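Spot 14 protein (Mus musculus, PDB 3ONT) regulates lipogenesis, especially in the lactating mammary gland, and may do so by keeping its partner MID1IP1 from acetyl-CoA carboxylase. Local coordinates at residues V26-E30 with F62-K66. Residues are numbered along the deposited sequence; the frame is centred on the assembly and turned at random.
Sequences VRNME and FTMLK
Met29, a selenomethionine in this crystal, reaches across between the two helices with its selenium and terminal methyl, touching three residues of the facing turn. The methyl CE reaches the Phe62 ring at CD1, 3.5 Å away, and the selenium sits 5.1 Å from the centroid of the Phe62 ring, an oblique Met-aromatic contact. The Met29 chain runs straight out with CG anti to the backbone N (chi1 -173°) and bends only at chi3, 66°, which turns CE toward Phe62 and brings it close to Lys66 CG and Leu65 CB. SE also rests 3.7 Å from Leu65 CD1, the two side chains crossing at about a right angle. Next to it Val26 CG1 fits against the backbone of the other helix, 4.2 Å from Lys66 CA. Helices 15-32 and 58-73 thus pack in the helical bundle of Spot 14, running roughly antiparallel at 133°, with their short axes 10.7 Å apart here. The second subunit of the homodimer also packs here: its Ala137 on Val26 and Leu65, its Thr141 on Met29. On the partly exposed side, Glu30 and Lys66 meet through their aliphatic parts, Glu30 OE2 coming within 3.5 Å of Lys66 CG. Their charged ends stay apart, Glu30 OE1 and Lys66 NZ being 6.0 Å from each other, so any attraction is at most long-range. An alanine in place of Glu30 would strip the cover from Lys66 CG and is likely to leave the lysine chain looser and its amine without this distant opposite charge. Lys66 also lays CD over one face of the Phe62 ring, toward the ring's rim, while Val33, Pro36 and Leu39 also pack on the Phe62 side chain.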
ATOM      1  N   VAL A  26      16.886   6.628   0.018  1.00 51.23           N
ATOM      2  CA  VAL A  26      17.423   5.966  -1.148  1.00 51.22           C
ATOM      3  C   VAL A  26      18.075   6.977  -2.089  1.00 53.70           C
ATOM      4  O   VAL A  26      19.138   6.690  -2.645  1.00 54.68           O
ATOM      5  CB  VAL A  26      16.370   5.090  -1.874  1.00 51.11           C
ATOM      6  CG1 VAL A  26      16.904   4.606  -3.228  1.00 49.47           C
ATOM      7  CG2 VAL A  26      15.980   3.918  -0.997  1.00 48.00           C
ATOM      8  N   ARG A  27      17.472   8.155  -2.260  1.00 56.07           N
ATOM      9  CA  ARG A  27      18.112   9.189  -3.087  1.00 59.01           C
ATOM     10  C   ARG A  27      19.446   9.645  -2.511  1.00 58.35           C
ATOM     11  O   ARG A  27      20.418   9.816  -3.255  1.00 58.52           O
ATOM     12  CB  ARG A  27      17.199  10.366  -3.368  1.00 63.08           C
ATOM     13  CG  ARG A  27      16.243  10.075  -4.514  1.00 69.89           C
ATOM     14  CD  ARG A  27      14.944  10.868  -4.361  1.00 76.04           C
ATOM     15  NE  ARG A  27      13.991  10.578  -5.435  1.00 81.04           N
ATOM     16  CZ  ARG A  27      14.061  11.085  -6.668  1.00 84.39           C
ATOM     17  NH1 ARG A  27      15.052  11.913  -7.007  1.00 85.89           N
ATOM     18  NH2 ARG A  27      13.138  10.752  -7.568  1.00 85.89           N
ATOM     19  N   ASN A  28      19.504   9.802  -1.193  1.00 56.44           N
ATOM     20  CA  ASN A  28      20.759  10.070  -0.548  1.00 57.00           C
ATOM     21  C   ASN A  28      21.768   8.947  -0.760  1.00 57.15           C
ATOM     22  O   ASN A  28      22.961   9.222  -0.998  1.00 58.78           O
ATOM     23  CB  ASN A  28      20.595  10.326   0.941  1.00 56.73           C
ATOM     24  CG  ASN A  28      21.899  10.759   1.581  1.00 58.90           C
ATOM     25  OD1 ASN A  28      22.458  10.049   2.412  1.00 58.15           O
ATOM     26  ND2 ASN A  28      22.425  11.912   1.148  1.00 59.87           N
HETATM   27  N   MSE A  29      21.300   7.697  -0.663  1.00 55.51           N
HETATM   28  CA  MSE A  29      22.132   6.529  -0.911  1.00 54.24           C
HETATM   29  C   MSE A  29      22.741   6.618  -2.306  1.00 56.09           C
HETATM   30  O   MSE A  29      23.937   6.354  -2.482  1.00 56.46           O
HETATM   31  CB  MSE A  29      21.323   5.243  -0.784  1.00 52.64           C
HETATM   32  CG  MSE A  29      22.148   3.983  -0.860  1.00 51.26           C
HETATM   33 SE   MSE A  29      21.082   2.352  -0.907  1.00 52.70          SE
HETATM   34  CE  MSE A  29      20.222   2.624  -2.647  1.00 49.68           C
ATOM     35  N   GLU A  30      21.941   7.001  -3.294  1.00 57.41           N
ATOM     36  CA  GLU A  30      22.463   7.109  -4.644  1.00 60.09           C
ATOM     37  C   GLU A  30      23.460   8.253  -4.840  1.00 61.90           C
ATOM     38  O   GLU A  30      24.365   8.124  -5.653  1.00 62.88           O
ATOM     39  CB  GLU A  30      21.349   7.185  -5.669  1.00 62.17           C
ATOM     40  CG  GLU A  30      20.454   5.972  -5.658  1.00 65.69           C
ATOM     41  CD  GLU A  30      19.164   6.212  -6.430  1.00 69.69           C
ATOM     42  OE1 GLU A  30      19.225   6.814  -7.520  1.00 74.16           O
ATOM     43  OE2 GLU A  30      18.080   5.812  -5.956  1.00 71.54           O
ATOM     44  N   PHE A  62      21.445  -3.277  -3.150  1.00 49.44           N
ATOM     45  CA  PHE A  62      21.429  -1.895  -3.581  1.00 48.07           C
ATOM     46  C   PHE A  62      20.497  -1.732  -4.806  1.00 47.55           C
ATOM     47  O   PHE A  62      19.602  -0.893  -4.816  1.00 46.94           O
ATOM     48  CB  PHE A  62      22.886  -1.531  -3.877  1.00 47.60           C
ATOM     49  CG  PHE A  62      23.090  -0.233  -4.568  1.00 47.35           C
ATOM     50  CD1 PHE A  62      23.070   0.955  -3.865  1.00 48.48           C
ATOM     51  CD2 PHE A  62      23.405  -0.206  -5.929  1.00 48.96           C
ATOM     52  CE1 PHE A  62      23.322   2.174  -4.518  1.00 50.06           C
ATOM     53  CE2 PHE A  62      23.651   0.995  -6.594  1.00 48.89           C
ATOM     54  CZ  PHE A  62      23.607   2.187  -5.886  1.00 50.08           C
ATOM     55  N   THR A  63      20.675  -2.570  -5.813  1.00 47.01           N
ATOM     56  CA  THR A  63      19.817  -2.521  -6.983  1.00 47.83           C
ATOM     57  C   THR A  63      18.335  -2.668  -6.634  1.00 49.37           C
ATOM     58  O   THR A  63      17.492  -1.927  -7.152  1.00 51.39           O
ATOM     59  CB  THR A  63      20.252  -3.584  -7.962  1.00 47.61           C
ATOM     60  OG1 THR A  63      21.529  -3.196  -8.452  1.00 49.49           O
ATOM     61  CG2 THR A  63      19.327  -3.695  -9.135  1.00 48.17           C
HETATM   62  N   MSE A  64      18.017  -3.606  -5.748  1.00 49.42           N
HETATM   63  CA  MSE A  64      16.637  -3.838  -5.356  1.00 49.57           C
HETATM   64  C   MSE A  64      16.066  -2.594  -4.678  1.00 48.97           C
HETATM   65  O   MSE A  64      14.957  -2.158  -4.996  1.00 48.46           O
HETATM   66  CB  MSE A  64      16.535  -5.054  -4.438  1.00 50.27           C
HETATM   67  CG  MSE A  64      15.102  -5.441  -4.121  1.00 51.89           C
HETATM   68 SE   MSE A  64      14.892  -6.780  -2.687  1.00 59.17          SE
HETATM   69  CE  MSE A  64      15.483  -5.655  -1.189  1.00 50.13           C
ATOM     70  N   LEU A  65      16.834  -2.038  -3.742  1.00 48.73           N
ATOM     71  CA  LEU A  65      16.450  -0.832  -3.042  1.00 49.26           C
ATOM     72  C   LEU A  65      16.087   0.262  -4.043  1.00 51.46           C
ATOM     73  O   LEU A  65      15.027   0.881  -3.926  1.00 52.15           O
ATOM     74  CB  LEU A  65      17.580  -0.376  -2.130  1.00 49.10           C
ATOM     75  CG  LEU A  65      17.881  -1.233  -0.899  1.00 48.94           C
ATOM     76  CD1 LEU A  65      19.090  -0.679  -0.182  1.00 48.41           C
ATOM     77  CD2 LEU A  65      16.693  -1.276   0.034  1.00 48.12           C
ATOM     78  N   LYS A  66      16.937   0.472  -5.050  1.00 52.67           N
ATOM     79  CA  LYS A  66      16.671   1.471  -6.079  1.00 54.36           C
ATOM     80  C   LYS A  66      15.421   1.136  -6.851  1.00 55.77           C
ATOM     81  O   LYS A  66      14.637   2.014  -7.232  1.00 58.15           O
ATOM     82  CB  LYS A  66      17.841   1.595  -7.039  1.00 55.19           C
ATOM     83  CG  LYS A  66      18.968   2.465  -6.499  1.00 56.43           C
ATOM     84  CD  LYS A  66      20.311   2.047  -7.076  1.00 58.62           C
ATOM     85  CE  LYS A  66      20.524   2.461  -8.536  1.00 61.26           C
ATOM     86  NZ  LYS A  66      21.395   1.427  -9.170  1.00 63.54           N
TER